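PDB 5OWG: PcyX_EBK42635 from Marine metagenome, which probably catalyses the ferredoxin-dependent four-electron reduction of biliverdin to the pigment phycoerythrobilin, as a member of the ferredoxin-dependent bilin reductase family. Local coordinates for residues L62-V67 and G72-H77; F93-I96 and K101-G104; R55-A60 and N175-I180; C79-L84 and N230-V235; A105-S110 and T167-N172. One frame throughout, in Å; residues are numbered along the deposited sequence.

Contact 1 (L62-V67 and G72-H77); sequences LDVVDV and GLWMAH
W74 lies against V64, V65 and D66 of the opposite strand, in the antiparallel hairpin of strands 57-67 and 73-82. With CG anti to the backbone N (chi1 -169°), the indole turns back across the neighbouring strand. Its CB is 4.2 Å from V65 O, and that oxygen continues over one face of the ring, offset toward the rim. CD1 comes next, 3.6 Å from D66 CG. At NE1 the carboxylate stands at the ring edge, its plane turned 74° from the indole, with D66 OD2 3.5 Å from W74 NE1. A water joins the two groups, accepting from W74 NE1 and donating to D66 OD2 (2.8 Å). On the six-membered ring, W74 CZ2 is 3.8 Å from V64 CG1. On the other face of the sheet, M75 CG packs 3.9 Å from V65 CB. Backbone bonds zip the strands together from D63 N to H77 O (2.7 Å) through the V65-M75 pair to L73 N and V67 O. The hairpin thus gives the indole a methyl group beside its six-membered ring and, at its N-H, a water that hands the bond on to D66, so that acid and ring are joined through solvent.

Contact 2 (F93-I96 and K101-G104); sequences FDII and KVTG
A classic beta bulge sets T103 and G104 together against I96, where the edge strand 104-110 of the antiparallel sheet begins beside strand 90-96. G104 makes the regular pair: its N donates to I96 O at 2.9 Å, almost straight (174°) and in the carbonyl plane, while I96 N returns a bond to G104 O, also 2.9 Å, from above that carbonyl's plane. T103 adds the extra grip. Its OG1 sits between its own backbone N and carbonyl carbon (chi1 68°), which brings the hydroxyl round to the same acceptor as the amide; OG1 donates to I96 O at 3.1 Å from well above the carbonyl plane. I96 O therefore takes one straight amide bond from G104 N, a more tilted one from T103 OG1, and a weak third from T103 N. The hydroxyl also lies alongside the isoleucine, T103 OG1 being 3.4 Å from I96 CG2. On the other side of the strand, I95 swings CD1 across V102 at about a right angle, 3.7 Å from V102 CG1, and the same methyl comes close to G104 O. V102 leans on L162 of helix 161-179, and F93 packs on I165 and A169 of that helix. I95 bonds through its backbone to A76 of strand 73-82, D94 pairs with F106 beyond the bulge, and I96 touches M75.

Contact 3 (R55-A60 and N175-I180); sequences RYIRRA and NYIDKI
I57 is the residue of 55-60 that reaches helix 161-179, and the chain comes to it through two residues that lie to one side. R55 is extended, with its CG 4.0 Å above the centre of the Y56 ring. Y56 starts toward the helix from CB, but its ring leads off past it; the amides of Y56 and I57 both donate to N54 OD1. At I57, CG1 lies anti to the carbonyl carbon (chi1 -64°), and chi2 of 155° keeps the side chain extended, carrying CD1 toward the C-terminal part of helix 161-179. There I57 CD1 meets I180 CG2 at 4.0 Å, I177 CG1 at 4.3 Å and, obliquely, Y176 CE2 at 4.4 Å. The methyl thus sits among the side chains of Y176, I177 and I180, the last about one turn on from the first two, without any hydrogen bond across. This is one side of the alpha-beta-alpha sandwich of the bilin reductases, helix 161-179 lying over the central antiparallel sheet; Y176 is tied down at its far end by a bond from OH to P89 O. At R58 the chain turns a corner, and R58 and R59 both face F81 in a classic beta bulge. R59 and A60 continue as strand, and R59 makes a salt bridge to E34 and a hydrogen bond to L231 O.

Contact 4 (C79-L84 and N230-V235); sequences CLFPML and NLFPFV
Torsions aim three groups at one spot: F81 and F232 each hold CG anti to the carbonyl carbon (chi1 -76° and -62°), and C79 holds SG anti to its backbone N. The place is the face of the sheet turned to the C-terminal helices in the alpha-beta-alpha sandwich, where the loop after helix 220-229 passes over strand 73-82. In this family the bilin is held between the sheet and the C-terminal helices, so the contact probably lies near that pocket. The two phenyl groups cross at about a right angle and meet edge to edge: F232 CD1 lies in the plane of the F81 ring, 3.6 Å from F81 CE2, and that carbon in turn lies in the plane of the F232 ring. This is neither a stack nor a T-shape, because no face is covered by the other ring. C79 comes to the next corner of the same edge, its SG 3.5 Å from F232 CE1, with the sulfur 89° off the ring normal, a Cys sulfur-aromatic contact made from the side. One face of F232 is filled by the neighbouring L231, whose CD1 is 3.7 Å above the ring plane, and H77 of the sheet meets the ring steeply inclined. F232 also touches S200 and Q203 of helix 189-204, while its carbonyl accepts from Q204. End to end, 79-84 and 232-235 run in nearly the same direction, and past the end of the strand L84 CD2 meets V235 CG2 at 4.2 Å.

Contact 5 (A105-S110 and T167-N172); sequences AFHDFS and TMAVSN
H107 and A169 bring the two backbones nearest, CA to CA 7.6 Å, where strand 105-110 runs at 27° to helix 167-172 with the axes 10.2 Å apart. That gap is spanned by side chains from the strand. H107 extends straight from the sheet, CG anti to its N (chi1 180°), and reaches the helix with its imidazole, which meets A169 and N172 obliquely: H107 CD2 is 4.2 Å from A169 CB, and H107 CE1 is 3.9 Å from N172 CB. The amide end of N172 comes 3.4 Å from H107 CE1 at the atom modelled as ND2, but its orientation is doubtful, because OD1 as built crowds another acceptor, M168 O. Two residues on, F109 points CZ at the backbone carbonyl of N172: that oxygen lies in the plane of the phenyl ring, at its edge, 3.4 Å from F109 CZ. N172 therefore receives both rings, one at its side chain and one at its main chain. Around this, Y91 of the neighbouring strand meets H107 edge to face and gives its OH to A169 O, and F109 meets Y176 edge to face one turn further along helix 161-179. Here the helix covers the edge strand of the sheet in the sandwich. No hydrogen bond crosses between strand and helix; the nearest approaches are made by ring carbons, and the slightly positive rim of F109 against a carbonyl oxygen is probably a mildly favourable electrostatic match.

From the N terminus, 55-60 opens contact 3, and within that long loop contact 1 closes the hairpin of strands 57-67 and 73-82. Strand 73-82 then opens contact 4 at 79-84. Contact 2 closes the turn between strands 90-96 and 104-110, and contact 5 closes the longer loop from 105-110 to helix 161-179; contacts 1, 2 and 5 follow in series. The same helix closes contact 3 at 175-180, and the C-terminal loop closes contact 4 at 230-235. Contacts 3 and 4 cross, and both enclose contacts 2 and 5. Together they bind helix 161-179 and the C-terminal loop to one antiparallel sheet.

Contact 1 (L62-V67 and G72-H77)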
# COMPACT_ATOMS: atom_id res chain seq x y z
N LEU A 62 -2.05 -4.72 0.86
CA LEU A 62 -3.14 -4.41 -0.07
C LEU A 62 -4.43 -4.29 0.73
O LEU A 62 -4.90 -5.26 1.32
CB LEU A 62 -3.27 -5.48 -1.15
CG LEU A 62 -4.41 -5.26 -2.16
CD1 LEU A 62 -4.11 -4.06 -3.05
CD2 LEU A 62 -4.65 -6.51 -2.99
N ASP A 63 -5.01 -3.09 0.72
CA ASP A 63 -6.25 -2.80 1.42
C ASP A 63 -7.31 -2.41 0.39
O ASP A 63 -7.17 -1.39 -0.28
CB ASP A 63 -6.05 -1.67 2.44
CG ASP A 63 -7.36 -1.10 2.95
OD1 ASP A 63 -8.34 -1.87 3.06
OD2 ASP A 63 -7.41 0.11 3.22
N VAL A 64 -8.36 -3.22 0.28
CA VAL A 64 -9.41 -3.03 -0.72
C VAL A 64 -10.75 -3.01 -0.01
O VAL A 64 -11.06 -3.91 0.78
CB VAL A 64 -9.39 -4.14 -1.79
CG1 VAL A 64 -10.49 -3.92 -2.83
CG2 VAL A 64 -8.03 -4.21 -2.46
N VAL A 65 -11.55 -1.98 -0.29
CA VAL A 65 -12.91 -1.86 0.22
C VAL A 65 -13.85 -1.90 -0.98
O VAL A 65 -13.89 -0.95 -1.77
CB VAL A 65 -13.12 -0.58 1.04
CG1 VAL A 65 -14.54 -0.52 1.59
CG2 VAL A 65 -12.10 -0.49 2.17
N ASP A 66 -14.59 -3.00 -1.12
CA ASP A 66 -15.53 -3.19 -2.22
C ASP A 66 -16.94 -3.02 -1.66
O ASP A 66 -17.55 -3.98 -1.18
CB ASP A 66 -15.33 -4.56 -2.87
CG ASP A 66 -16.12 -4.72 -4.16
OD1 ASP A 66 -17.28 -4.25 -4.21
OD2 ASP A 66 -15.58 -5.31 -5.12
N VAL A 67 -17.46 -1.79 -1.73
CA VAL A 67 -18.80 -1.49 -1.23
C VAL A 67 -19.60 -0.77 -2.31
O VAL A 67 -19.88 0.43 -2.19
CB VAL A 67 -18.73 -0.66 0.07
CG1 VAL A 67 -18.14 -1.50 1.20
CG2 VAL A 67 -17.90 0.60 -0.13
N GLY A 72 -22.29 3.69 -2.65
CA GLY A 72 -21.70 2.73 -3.56
C GLY A 72 -20.32 3.15 -4.03
O GLY A 72 -20.17 3.77 -5.08
N LEU A 73 -19.30 2.79 -3.24
CA LEU A 73 -17.93 3.20 -3.52
C LEU A 73 -17.02 1.98 -3.63
O LEU A 73 -17.44 0.83 -3.46
CB LEU A 73 -17.42 4.16 -2.43
CG LEU A 73 -18.06 5.55 -2.39
CD1 LEU A 73 -17.41 6.39 -1.30
CD2 LEU A 73 -17.97 6.27 -3.73
N TRP A 74 -15.75 2.26 -3.91
CA TRP A 74 -14.73 1.24 -4.15
C TRP A 74 -13.39 1.93 -4.03
O TRP A 74 -13.12 2.87 -4.79
CB TRP A 74 -14.88 0.59 -5.52
CG TRP A 74 -14.03 -0.63 -5.71
CD1 TRP A 74 -14.44 -1.93 -5.67
CD2 TRP A 74 -12.61 -0.66 -5.98
NE1 TRP A 74 -13.37 -2.77 -5.89
CE2 TRP A 74 -12.24 -2.02 -6.08
CE3 TRP A 74 -11.63 0.32 -6.14
CZ2 TRP A 74 -10.93 -2.42 -6.33
CZ3 TRP A 74 -10.33 -0.08 -6.39
CH2 TRP A 74 -9.99 -1.44 -6.48
N MET A 75 -12.55 1.48 -3.11
CA MET A 75 -11.26 2.09 -2.89
C MET A 75 -10.21 1.00 -2.73
O MET A 75 -10.53 -0.16 -2.49
CB MET A 75 -11.28 3.02 -1.66
CG MET A 75 -10.95 2.34 -0.33
SD MET A 75 -9.19 2.05 -0.01
CE MET A 75 -8.52 3.71 -0.10
N ALA A 76 -8.95 1.40 -2.88
CA ALA A 76 -7.85 0.48 -2.70
C ALA A 76 -6.64 1.25 -2.20
O ALA A 76 -6.44 2.42 -2.54
CB ALA A 76 -7.51 -0.26 -4.00
N HIS A 77 -5.84 0.58 -1.38
CA HIS A 77 -4.61 1.14 -0.83
C HIS A 77 -3.52 0.09 -0.94
O HIS A 77 -3.75 -1.08 -0.62
CB HIS A 77 -4.81 1.58 0.62
CG HIS A 77 -3.53 1.83 1.36
ND1 HIS A 77 -2.91 3.06 1.38
CD2 HIS A 77 -2.77 1.01 2.12
CE1 HIS A 77 -1.82 2.98 2.11
NE2 HIS A 77 -1.70 1.75 2.57
O HOH W 1 -12.84 -5.16 -5.67

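Contact 2 (F93-I96 and K101-G104)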
# COMPACT_ATOMS: atom_id res chain seq x y z
N PHE A 93 0.29 3.62 -3.48
CA PHE A 93 -0.76 3.83 -4.46
C PHE A 93 -2.09 3.85 -3.73
O PHE A 93 -2.43 2.90 -3.02
CB PHE A 93 -0.75 2.73 -5.53
CG PHE A 93 -1.79 2.93 -6.61
CD1 PHE A 93 -1.54 3.77 -7.68
CD2 PHE A 93 -3.00 2.27 -6.54
CE1 PHE A 93 -2.49 3.95 -8.67
CE2 PHE A 93 -3.95 2.45 -7.53
CZ PHE A 93 -3.70 3.29 -8.59
N ASP A 94 -2.84 4.94 -3.91
CA ASP A 94 -4.13 5.11 -3.26
C ASP A 94 -5.11 5.64 -4.29
O ASP A 94 -4.87 6.69 -4.90
CB ASP A 94 -4.04 6.06 -2.06
CG ASP A 94 -3.20 5.49 -0.93
OD1 ASP A 94 -3.50 4.36 -0.48
OD2 ASP A 94 -2.23 6.16 -0.51
N ILE A 95 -6.21 4.92 -4.50
CA ILE A 95 -7.24 5.29 -5.45
C ILE A 95 -8.59 5.16 -4.76
O ILE A 95 -8.91 4.10 -4.20
CB ILE A 95 -7.18 4.43 -6.73
CG1 ILE A 95 -7.95 5.11 -7.87
CG2 ILE A 95 -7.71 3.02 -6.49
CD1 ILE A 95 -7.13 6.14 -8.59
N ILE A 96 -9.37 6.23 -4.78
CA ILE A 96 -10.77 6.21 -4.37
C ILE A 96 -11.60 6.72 -5.54
O ILE A 96 -11.35 7.83 -6.04
CB ILE A 96 -11.03 7.04 -3.11
CG1 ILE A 96 -12.54 7.16 -2.82
CG2 ILE A 96 -10.43 8.44 -3.25
CD1 ILE A 96 -13.24 5.83 -2.65
N LYS A 101 -16.78 7.69 -11.43
CA LYS A 101 -15.91 8.84 -11.26
C LYS A 101 -14.77 8.49 -10.32
O LYS A 101 -14.97 7.81 -9.31
CB LYS A 101 -16.71 10.04 -10.71
CG LYS A 101 -15.89 11.21 -10.19
CD LYS A 101 -15.04 11.85 -11.28
CE LYS A 101 -14.19 12.97 -10.70
NZ LYS A 101 -15.00 14.02 -10.02
N VAL A 102 -13.57 8.96 -10.66
CA VAL A 102 -12.38 8.79 -9.83
C VAL A 102 -12.15 10.09 -9.09
O VAL A 102 -11.70 11.08 -9.67
CB VAL A 102 -11.16 8.39 -10.67
CG1 VAL A 102 -9.93 8.23 -9.77
CG2 VAL A 102 -11.43 7.11 -11.43
N THR A 103 -12.46 10.10 -7.79
CA THR A 103 -12.36 11.32 -7.00
C THR A 103 -10.93 11.57 -6.53
O THR A 103 -10.44 12.70 -6.61
CB THR A 103 -13.30 11.26 -5.80
OG1 THR A 103 -12.84 10.25 -4.89
CG2 THR A 103 -14.71 10.91 -6.25
N GLY A 104 -10.27 10.54 -6.04
CA GLY A 104 -8.92 10.69 -5.51
C GLY A 104 -7.97 9.66 -6.09
O GLY A 104 -8.34 8.51 -6.32

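Contact 3 (R55-A60 and N175-I180)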
# COMPACT_ATOMS: atom_id res chain seq x y z
N ARG A 55 12.60 -11.17 1.44
CA ARG A 55 13.87 -10.75 2.03
C ARG A 55 14.08 -9.25 1.92
O ARG A 55 14.60 -8.62 2.85
CB ARG A 55 15.02 -11.50 1.34
CG ARG A 55 16.40 -10.89 1.55
CD ARG A 55 17.50 -11.78 0.97
NE ARG A 55 18.81 -11.13 1.03
CZ ARG A 55 19.90 -11.60 0.42
NH1 ARG A 55 19.85 -12.72 -0.29
NH2 ARG A 55 21.05 -10.94 0.53
N TYR A 56 13.67 -8.66 0.80
CA TYR A 56 14.00 -7.27 0.52
C TYR A 56 12.89 -6.29 0.91
O TYR A 56 13.17 -5.10 1.07
CB TYR A 56 14.32 -7.10 -0.97
CG TYR A 56 15.39 -8.05 -1.46
CD1 TYR A 56 16.74 -7.79 -1.25
CD2 TYR A 56 15.05 -9.22 -2.14
CE1 TYR A 56 17.72 -8.66 -1.69
CE2 TYR A 56 16.03 -10.09 -2.59
CZ TYR A 56 17.36 -9.80 -2.36
OH TYR A 56 18.33 -10.67 -2.81
N ILE A 57 11.66 -6.77 1.05
CA ILE A 57 10.51 -5.92 1.36
C ILE A 57 9.86 -6.47 2.62
O ILE A 57 9.23 -7.54 2.59
CB ILE A 57 9.51 -5.88 0.19
CG1 ILE A 57 10.16 -5.25 -1.05
CG2 ILE A 57 8.25 -5.12 0.58
CD1 ILE A 57 9.53 -5.70 -2.35
N ARG A 58 10.00 -5.75 3.73
CA ARG A 58 9.47 -6.24 5.00
C ARG A 58 7.95 -6.26 5.00
O ARG A 58 7.35 -7.13 5.66
CB ARG A 58 9.99 -5.40 6.17
CG ARG A 58 9.43 -3.98 6.25
CD ARG A 58 9.85 -3.32 7.56
NE ARG A 58 9.37 -1.94 7.65
CZ ARG A 58 8.18 -1.59 8.14
NH1 ARG A 58 7.33 -2.50 8.59
NH2 ARG A 58 7.85 -0.30 8.18
N ARG A 59 7.30 -5.34 4.29
CA ARG A 59 5.85 -5.28 4.33
C ARG A 59 5.29 -4.74 3.02
O ARG A 59 5.72 -3.69 2.53
CB ARG A 59 5.37 -4.41 5.50
CG ARG A 59 3.87 -4.42 5.69
CD ARG A 59 3.46 -3.73 6.98
NE ARG A 59 2.04 -3.91 7.27
CZ ARG A 59 1.08 -3.06 6.90
NH1 ARG A 59 1.37 -1.95 6.23
NH2 ARG A 59 -0.19 -3.32 7.22
N ALA A 60 4.34 -5.48 2.46
CA ALA A 60 3.56 -5.06 1.30
C ALA A 60 2.10 -5.32 1.62
O ALA A 60 1.72 -6.47 1.88
CB ALA A 60 3.98 -5.82 0.04
N ASN A 175 8.40 -3.04 -11.46
CA ASN A 175 9.73 -2.45 -11.50
C ASN A 175 10.24 -2.07 -10.12
O ASN A 175 11.45 -2.09 -9.88
CB ASN A 175 9.74 -1.23 -12.42
CG ASN A 175 9.97 -1.60 -13.87
OD1 ASN A 175 11.10 -1.72 -14.32
ND2 ASN A 175 8.88 -1.78 -14.61
N TYR A 176 9.34 -1.72 -9.19
CA TYR A 176 9.77 -1.42 -7.83
C TYR A 176 10.30 -2.67 -7.14
O TYR A 176 11.35 -2.64 -6.48
CB TYR A 176 8.60 -0.83 -7.02
CG TYR A 176 8.92 -0.62 -5.56
CD1 TYR A 176 9.49 0.57 -5.11
CD2 TYR A 176 8.66 -1.61 -4.62
CE1 TYR A 176 9.78 0.77 -3.78
CE2 TYR A 176 8.96 -1.42 -3.27
CZ TYR A 176 9.51 -0.23 -2.86
OH TYR A 176 9.81 -0.03 -1.53
N ILE A 177 9.59 -3.79 -7.28
CA ILE A 177 9.99 -5.04 -6.64
C ILE A 177 11.34 -5.50 -7.16
O ILE A 177 12.06 -6.23 -6.47
CB ILE A 177 8.89 -6.10 -6.85
CG1 ILE A 177 7.60 -5.66 -6.16
CG2 ILE A 177 9.34 -7.46 -6.33
CD1 ILE A 177 6.38 -6.49 -6.51
N ASP A 178 11.71 -5.09 -8.37
CA ASP A 178 12.98 -5.50 -8.96
C ASP A 178 14.12 -4.60 -8.50
O ASP A 178 15.16 -5.09 -8.04
CB ASP A 178 12.87 -5.49 -10.48
CG ASP A 178 14.23 -5.59 -11.17
OD1 ASP A 178 15.17 -6.13 -10.56
OD2 ASP A 178 14.35 -5.11 -12.31
N LYS A 179 13.96 -3.28 -8.61
CA LYS A 179 15.07 -2.37 -8.35
C LYS A 179 15.35 -2.20 -6.86
O LYS A 179 16.50 -1.93 -6.49
CB LYS A 179 14.79 -1.01 -8.99
CG LYS A 179 14.67 -1.05 -10.50
CD LYS A 179 14.30 0.31 -11.07
CE LYS A 179 14.21 0.27 -12.59
NZ LYS A 179 15.50 -0.10 -13.23
N ILE A 180 14.34 -2.35 -6.01
CA ILE A 180 14.57 -2.18 -4.57
C ILE A 180 15.60 -3.18 -4.07
O ILE A 180 16.32 -2.91 -3.10
CB ILE A 180 13.24 -2.30 -3.80
CG1 ILE A 180 13.41 -1.86 -2.34
CG2 ILE A 180 12.71 -3.73 -3.83
CD1 ILE A 180 13.67 -0.38 -2.16

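Contact 4 (C79-L84 and N230-V235)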
# COMPACT_ATOMS: atom_id res chain seq x y z
N CYS A 79 0.79 -0.29 -0.29
CA CYS A 79 2.01 0.31 0.23
C CYS A 79 3.06 -0.77 0.41
O CYS A 79 2.75 -1.90 0.79
CB CYS A 79 1.78 1.02 1.57
SG CYS A 79 3.18 1.99 2.12
N LEU A 80 4.32 -0.41 0.13
CA LEU A 80 5.45 -1.32 0.26
C LEU A 80 6.56 -0.64 1.04
O LEU A 80 7.05 0.42 0.63
CB LEU A 80 5.97 -1.77 -1.11
CG LEU A 80 5.40 -3.05 -1.71
CD1 LEU A 80 3.97 -2.85 -2.21
CD2 LEU A 80 6.29 -3.57 -2.83
N PHE A 81 6.95 -1.24 2.17
CA PHE A 81 8.11 -0.79 2.94
C PHE A 81 9.30 -1.71 2.68
O PHE A 81 9.15 -2.93 2.80
CB PHE A 81 7.79 -0.79 4.43
CG PHE A 81 6.94 0.37 4.88
CD1 PHE A 81 7.50 1.61 5.12
CD2 PHE A 81 5.58 0.20 5.08
CE1 PHE A 81 6.72 2.67 5.54
CE2 PHE A 81 4.79 1.26 5.50
CZ PHE A 81 5.36 2.49 5.73
N PRO A 82 10.47 -1.19 2.32
CA PRO A 82 11.64 -2.07 2.17
C PRO A 82 12.17 -2.54 3.51
O PRO A 82 11.74 -2.10 4.58
CB PRO A 82 12.66 -1.18 1.44
CG PRO A 82 12.26 0.21 1.79
CD PRO A 82 10.77 0.19 1.90
N MET A 83 13.13 -3.46 3.45
CA MET A 83 13.72 -4.02 4.66
C MET A 83 14.64 -2.99 5.33
O MET A 83 14.98 -1.95 4.75
CB MET A 83 14.49 -5.31 4.33
CG MET A 83 14.81 -6.20 5.52
SD MET A 83 13.37 -6.66 6.50
CE MET A 83 12.45 -7.62 5.31
N LEU A 84 15.04 -3.29 6.56
CA LEU A 84 15.58 -2.30 7.48
C LEU A 84 17.03 -1.91 7.24
O LEU A 84 17.49 -0.94 7.85
CB LEU A 84 15.42 -2.81 8.92
CG LEU A 84 13.97 -3.09 9.35
CD1 LEU A 84 13.93 -3.68 10.75
CD2 LEU A 84 13.12 -1.82 9.29
N ASN A 230 -2.65 -1.53 11.97
CA ASN A 230 -2.49 -2.41 10.82
C ASN A 230 -2.47 -1.65 9.50
O ASN A 230 -2.77 -2.24 8.46
CB ASN A 230 -3.61 -3.45 10.80
CG ASN A 230 -3.46 -4.50 11.88
OD1 ASN A 230 -4.07 -4.39 12.95
ND2 ASN A 230 -2.65 -5.52 11.61
N LEU A 231 -2.12 -0.37 9.52
CA LEU A 231 -2.06 0.44 8.31
C LEU A 231 -0.63 0.86 8.00
O LEU A 231 -0.11 0.50 6.94
CB LEU A 231 -2.98 1.66 8.47
CG LEU A 231 -2.83 2.73 7.39
CD1 LEU A 231 -2.92 2.12 5.99
CD2 LEU A 231 -3.87 3.82 7.56
N PHE A 232 0.01 1.62 8.88
CA PHE A 232 1.44 1.91 8.79
C PHE A 232 2.06 1.60 10.15
O PHE A 232 2.42 2.51 10.91
CB PHE A 232 1.69 3.36 8.38
CG PHE A 232 1.15 3.70 7.02
CD1 PHE A 232 1.74 3.18 5.88
CD2 PHE A 232 0.06 4.53 6.88
CE1 PHE A 232 1.25 3.48 4.63
CE2 PHE A 232 -0.44 4.83 5.63
CZ PHE A 232 0.15 4.31 4.51
N PRO A 233 2.19 0.32 10.49
CA PRO A 233 2.69 -0.04 11.81
C PRO A 233 4.13 0.42 12.01
O PRO A 233 4.92 0.50 11.06
CB PRO A 233 2.60 -1.57 11.83
CG PRO A 233 1.69 -1.93 10.69
CD PRO A 233 1.91 -0.87 9.67
N PHE A 234 4.45 0.74 13.26
CA PHE A 234 5.82 1.06 13.62
C PHE A 234 6.58 -0.23 13.90
O PHE A 234 6.01 -1.25 14.28
CB PHE A 234 5.85 1.97 14.84
CG PHE A 234 5.12 3.27 14.64
CD1 PHE A 234 5.77 4.36 14.10
CD2 PHE A 234 3.79 3.40 15.01
CE1 PHE A 234 5.11 5.56 13.91
CE2 PHE A 234 3.12 4.59 14.82
CZ PHE A 234 3.78 5.68 14.27
N VAL A 235 7.90 -0.17 13.71
CA VAL A 235 8.77 -1.32 13.87
C VAL A 235 9.57 -1.15 15.16
O VAL A 235 9.97 -0.03 15.51
CB VAL A 235 9.70 -1.52 12.65
CG1 VAL A 235 9.21 -0.71 11.45
CG2 VAL A 235 11.15 -1.15 12.99

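Contact 5 (A105-S110 and T167-N172)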
# COMPACT_ATOMS: atom_id res chain seq x y z
N ALA A 105 -6.74 10.10 -6.34
CA ALA A 105 -5.70 9.23 -6.87
C ALA A 105 -4.35 9.73 -6.37
O ALA A 105 -4.07 10.94 -6.43
CB ALA A 105 -5.72 9.21 -8.41
N PHE A 106 -3.52 8.82 -5.88
CA PHE A 106 -2.20 9.16 -5.37
C PHE A 106 -1.22 8.04 -5.69
O PHE A 106 -1.58 6.86 -5.63
CB PHE A 106 -2.24 9.40 -3.85
CG PHE A 106 -0.89 9.52 -3.22
CD1 PHE A 106 -0.18 10.71 -3.28
CD2 PHE A 106 -0.32 8.44 -2.57
CE1 PHE A 106 1.06 10.82 -2.70
CE2 PHE A 106 0.93 8.54 -1.98
CZ PHE A 106 1.62 9.73 -2.05
N HIS A 107 0.01 8.41 -6.03
CA HIS A 107 1.04 7.43 -6.33
C HIS A 107 2.39 8.12 -6.44
O HIS A 107 2.50 9.17 -7.09
CB HIS A 107 0.73 6.67 -7.62
CG HIS A 107 1.76 5.65 -7.98
ND1 HIS A 107 2.94 5.97 -8.62
CD2 HIS A 107 1.79 4.31 -7.80
CE1 HIS A 107 3.65 4.87 -8.81
NE2 HIS A 107 2.97 3.85 -8.32
N ASP A 108 3.40 7.53 -5.81
CA ASP A 108 4.78 7.98 -5.96
C ASP A 108 5.67 7.03 -5.17
O ASP A 108 5.19 6.18 -4.41
CB ASP A 108 5.00 9.41 -5.48
CG ASP A 108 5.12 9.51 -3.97
OD1 ASP A 108 4.31 8.87 -3.26
OD2 ASP A 108 6.04 10.21 -3.49
N PHE A 109 6.98 7.17 -5.37
CA PHE A 109 7.98 6.46 -4.58
C PHE A 109 8.52 7.44 -3.54
O PHE A 109 9.56 8.08 -3.72
CB PHE A 109 9.10 5.90 -5.46
CG PHE A 109 8.66 4.80 -6.38
CD1 PHE A 109 7.33 4.42 -6.49
CD2 PHE A 109 9.60 4.12 -7.15
CE1 PHE A 109 6.95 3.40 -7.34
CE2 PHE A 109 9.23 3.11 -8.00
CZ PHE A 109 7.90 2.74 -8.10
N SER A 110 7.80 7.56 -2.43
CA SER A 110 8.17 8.52 -1.41
C SER A 110 9.53 8.17 -0.82
O SER A 110 9.74 7.02 -0.41
CB SER A 110 7.10 8.56 -0.31
OG SER A 110 5.83 8.85 -0.85
N THR A 167 -2.19 1.16 -15.55
CA THR A 167 -1.09 0.50 -16.24
C THR A 167 0.26 0.92 -15.64
O THR A 167 1.14 0.08 -15.43
CB THR A 167 -1.15 0.82 -17.73
OG1 THR A 167 -1.99 -0.14 -18.38
CG2 THR A 167 0.24 0.80 -18.39
N MET A 168 0.43 2.21 -15.37
CA MET A 168 1.66 2.68 -14.73
C MET A 168 1.85 2.02 -13.38
O MET A 168 2.88 1.39 -13.12
CB MET A 168 1.61 4.20 -14.57
CG MET A 168 1.67 5.00 -15.86
SD MET A 168 0.60 6.45 -15.79
CE MET A 168 1.11 7.19 -14.23
N ALA A 169 0.86 2.15 -12.50
CA ALA A 169 0.96 1.60 -11.15
C ALA A 169 1.32 0.12 -11.20
O ALA A 169 2.17 -0.35 -10.43
CB ALA A 169 -0.35 1.81 -10.40
N VAL A 170 0.69 -0.63 -12.10
CA VAL A 170 0.99 -2.05 -12.23
C VAL A 170 2.42 -2.24 -12.73
O VAL A 170 3.15 -3.11 -12.24
CB VAL A 170 -0.04 -2.73 -13.16
CG1 VAL A 170 0.58 -3.87 -13.97
CG2 VAL A 170 -1.21 -3.25 -12.34
N SER A 171 2.84 -1.43 -13.70
CA SER A 171 4.19 -1.55 -14.23
C SER A 171 5.22 -0.91 -13.31
O SER A 171 6.37 -1.36 -13.26
CB SER A 171 4.27 -0.92 -15.62
OG SER A 171 3.33 -1.51 -16.50
N ASN A 172 4.83 0.13 -12.57
CA ASN A 172 5.73 0.73 -11.59
C ASN A 172 5.94 -0.19 -10.40
O ASN A 172 6.98 -0.13 -9.73
CB ASN A 172 5.19 2.09 -11.13
CG ASN A 172 5.16 3.11 -12.26
OD1 ASN A 172 5.24 2.76 -13.43
ND2 ASN A 172 5.03 4.38 -11.89